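Local structure of RavO (Legionella pneumophila subsp. pneumophila, 6DM3) at residues E20-G25 with I40-S45. The protein is of undetermined function, probably acting as a Legionella effector, and is represented here by an internal fragment that carries a five-stranded antiparallel sheet. Sequence-based numbering, arbitrary orientation.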
ATOM      1  N   GLU A  20       2.454   7.842   5.595  1.00 39.74           N
ATOM      2  CA  GLU A  20       1.006   7.957   5.427  1.00 40.63           C
ATOM      3  C   GLU A  20       0.397   9.009   6.353  1.00 43.17           C
ATOM      4  O   GLU A  20      -0.760   9.388   6.189  1.00 43.96           O
ATOM      5  CB  GLU A  20       0.331   6.597   5.658  1.00 40.69           C
ATOM      6  CG  GLU A  20       0.376   6.075   7.087  1.00 42.78           C
ATOM      7  CD  GLU A  20       1.618   5.252   7.377  1.00 42.75           C
ATOM      8  OE1 GLU A  20       2.502   5.167   6.493  1.00 40.51           O
ATOM      9  OE2 GLU A  20       1.711   4.689   8.490  1.00 45.66           O
ATOM     10  N   ASN A  21       1.176   9.486   7.316  1.00 45.13           N
ATOM     11  CA  ASN A  21       0.669  10.471   8.263  1.00 48.60           C
ATOM     12  C   ASN A  21       1.233  11.872   8.045  1.00 50.12           C
ATOM     13  O   ASN A  21       1.119  12.740   8.911  1.00 53.54           O
ATOM     14  CB  ASN A  21       0.951  10.006   9.690  1.00 51.01           C
ATOM     15  CG  ASN A  21       0.162   8.762  10.054  1.00 52.10           C
ATOM     16  OD1 ASN A  21      -0.956   8.563   9.575  1.00 51.94           O
ATOM     17  ND2 ASN A  21       0.744   7.911  10.890  1.00 53.55           N
ATOM     18  N   ILE A  22       1.840  12.087   6.882  1.00 48.22           N
ATOM     19  CA  ILE A  22       2.326  13.410   6.505  1.00 50.24           C
ATOM     20  C   ILE A  22       1.515  13.905   5.311  1.00 50.43           C
ATOM     21  O   ILE A  22       1.767  13.513   4.173  1.00 48.69           O
ATOM     22  CB  ILE A  22       3.831  13.401   6.166  1.00 50.46           C
ATOM     23  CG1 ILE A  22       4.649  12.866   7.351  1.00 51.89           C
ATOM     24  CG2 ILE A  22       4.286  14.797   5.786  1.00 52.47           C
ATOM     25  CD1 ILE A  22       6.171  12.960   7.179  1.00 52.44           C
ATOM     26  N   ARG A  23       0.532  14.758   5.583  1.00 53.49           N
ATOM     27  CA  ARG A  23      -0.426  15.160   4.563  1.00 54.37           C
ATOM     28  C   ARG A  23      -0.403  16.652   4.221  1.00 55.98           C
ATOM     29  O   ARG A  23      -1.130  17.089   3.331  1.00 56.64           O
ATOM     30  CB  ARG A  23      -1.841  14.771   4.995  1.00 57.39           C
ATOM     31  CG  ARG A  23      -2.080  13.272   5.092  1.00 57.26           C
ATOM     32  CD  ARG A  23      -1.952  12.635   3.716  1.00 56.29           C
ATOM     33  NE  ARG A  23      -2.160  11.189   3.732  1.00 56.83           N
ATOM     34  CZ  ARG A  23      -1.276  10.294   3.296  1.00 56.11           C
ATOM     35  NH1 ARG A  23      -0.089  10.685   2.848  1.00 55.73           N
ATOM     36  NH2 ARG A  23      -1.566   9.001   3.341  1.00 55.78           N
ATOM     37  N   THR A  24       0.413  17.441   4.915  1.00 58.76           N
ATOM     38  CA  THR A  24       0.449  18.877   4.637  1.00 62.35           C
ATOM     39  C   THR A  24       1.863  19.449   4.522  1.00 65.15           C
ATOM     40  O   THR A  24       2.851  18.771   4.805  1.00 65.71           O
ATOM     41  CB  THR A  24      -0.321  19.684   5.715  1.00 63.57           C
ATOM     42  OG1 THR A  24       0.168  19.343   7.019  1.00 63.49           O
ATOM     43  CG2 THR A  24      -1.818  19.402   5.647  1.00 64.28           C
ATOM     44  N   GLY A  25       1.935  20.708   4.097  1.00 68.06           N
ATOM     45  CA  GLY A  25       3.195  21.391   3.874  1.00 70.15           C
ATOM     46  C   GLY A  25       4.120  21.443   5.077  1.00 71.78           C
ATOM     47  O   GLY A  25       5.297  21.089   4.969  1.00 72.84           O
ATOM     48  N   ILE A  40      11.463  11.435   1.875  1.00 46.88           N
ATOM     49  CA  ILE A  40      10.205  10.764   2.194  1.00 41.16           C
ATOM     50  C   ILE A  40       9.304  10.713   0.963  1.00 37.39           C
ATOM     51  O   ILE A  40       9.478  11.486   0.015  1.00 36.53           O
ATOM     52  CB  ILE A  40       9.436  11.461   3.334  1.00 39.31           C
ATOM     53  CG1 ILE A  40       9.084  12.912   2.942  1.00 38.42           C
ATOM     54  CG2 ILE A  40      10.257  11.429   4.600  1.00 40.92           C
ATOM     55  CD1 ILE A  40       8.162  13.614   3.928  1.00 37.86           C
ATOM     56  N   LEU A  41       8.359   9.777   0.981  1.00 34.91           N
ATOM     57  CA  LEU A  41       7.293   9.696  -0.013  1.00 33.73           C
ATOM     58  C   LEU A  41       5.956   9.873   0.682  1.00 33.79           C
ATOM     59  O   LEU A  41       5.774   9.405   1.812  1.00 33.90           O
ATOM     60  CB  LEU A  41       7.318   8.350  -0.747  1.00 32.14           C
ATOM     61  CG  LEU A  41       8.586   7.972  -1.525  1.00 32.34           C
ATOM     62  CD1 LEU A  41       8.459   6.581  -2.124  1.00 30.49           C
ATOM     63  CD2 LEU A  41       8.900   8.989  -2.605  1.00 33.40           C
ATOM     64  N   ARG A  42       5.006  10.481  -0.001  1.00 33.23           N
ATOM     65  CA  ARG A  42       3.707  10.732   0.567  1.00 34.88           C
ATOM     66  C   ARG A  42       2.633  10.894  -0.483  1.00 35.71           C
ATOM     67  O   ARG A  42       2.940  11.114  -1.625  1.00 34.80           O
ATOM     68  CB  ARG A  42       3.748  11.914   1.512  1.00 37.61           C
ATOM     69  CG  ARG A  42       3.749  13.287   0.868  1.00 40.12           C
ATOM     70  CD  ARG A  42       4.213  14.409   1.800  1.00 42.74           C
ATOM     71  NE  ARG A  42       5.046  15.317   1.042  1.00 43.62           N
ATOM     72  CZ  ARG A  42       4.556  16.175   0.177  1.00 43.98           C
ATOM     73  NH1 ARG A  42       3.258  16.228   0.015  1.00 43.13           N
ATOM     74  NH2 ARG A  42       5.346  16.969  -0.520  1.00 45.31           N
ATOM     75  N   TRP A  43       1.379  10.713  -0.071  1.00 37.71           N
ATOM     76  CA  TRP A  43       0.212  10.827  -0.925  1.00 38.58           C
ATOM     77  C   TRP A  43       0.029  12.279  -1.360  1.00 39.30           C
ATOM     78  O   TRP A  43      -0.091  13.176  -0.522  1.00 40.53           O
ATOM     79  CB  TRP A  43      -1.001  10.312  -0.153  1.00 40.74           C
ATOM     80  CG  TRP A  43      -2.276  10.232  -0.908  1.00 42.04           C
ATOM     81  CD1 TRP A  43      -3.257  11.177  -0.967  1.00 44.31           C
ATOM     82  CD2 TRP A  43      -2.735   9.124  -1.685  1.00 41.24           C
ATOM     83  NE1 TRP A  43      -4.298  10.731  -1.752  1.00 44.40           N
ATOM     84  CE2 TRP A  43      -4.000   9.475  -2.204  1.00 42.52           C
ATOM     85  CE3 TRP A  43      -2.196   7.875  -2.000  1.00 39.87           C
ATOM     86  CZ2 TRP A  43      -4.728   8.620  -3.020  1.00 42.13           C
ATOM     87  CZ3 TRP A  43      -2.922   7.027  -2.811  1.00 39.24           C
ATOM     88  CH2 TRP A  43      -4.175   7.403  -3.311  1.00 40.25           C
ATOM     89  N   SER A  44       0.023  12.513  -2.664  1.00 38.43           N
ATOM     90  CA  SER A  44      -0.075  13.866  -3.185  1.00 40.71           C
ATOM     91  C   SER A  44      -1.483  14.435  -3.065  1.00 42.87           C
ATOM     92  O   SER A  44      -2.473  13.733  -3.300  1.00 42.89           O
ATOM     93  CB  SER A  44       0.366  13.899  -4.646  1.00 40.36           C
ATOM     94  OG  SER A  44       0.242  15.211  -5.200  1.00 43.00           O
ATOM     95  N   SER A  45      -1.561  15.717  -2.719  1.00 45.47           N
ATOM     96  CA  SER A  45      -2.832  16.435  -2.660  1.00 48.15           C
ATOM     97  C   SER A  45      -3.540  16.463  -4.022  1.00 48.33           C
ATOM     98  O   SER A  45      -4.740  16.729  -4.102  1.00 49.75           O
ATOM     99  CB  SER A  45      -2.606  17.865  -2.160  1.00 51.80           C
ATOM    100  OG  SER A  45      -1.666  18.560  -2.978  1.00 52.93           O
TER
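NH2 of Arg23 forms a salt bridge with OE1 of Glu10 of the second subunit, while CB of Trp43 lies against one face of the guanidinium, 3.2 Å from NH1 of Arg23. Here the loop leading into helix 25-31 packs against 40-43, the edge strand of a five-stranded antiparallel sheet. The opposite face of the guanidinium has the carbonyl oxygen of Glu20 2.9 Å above its plane, too poorly angled to bond to NH2 of Arg23. The Arg23 chain bends at chi2 (-65°), which turns its end back to the strand although its CB points away. The indole is not stacked on the guanidinium but turned obliquely, the two planes 53° apart; it leads away from the 20-25 loop to a cation-pi contact with Lys7 of the second subunit, and NE1 of Trp43 donates a hydrogen bond to OE2 of Glu48 in the same chain, so both Arg23 and Trp43 belong to the subunit interface as well.

One residue earlier on the strand, Arg42 passes at about a right angle to Ile22, its CD 4.0 Å from CG2 of Ile22, on its way to a hydrogen bond with Ser61 on the adjacent strand. The aliphatic part of Arg42 also covers the carbonyl oxygen of Ile22, a buried acceptor with no polar partner in the model. Ile22 meets Ile40 tip to tip, the two CD1 methyls 3.9 Å apart.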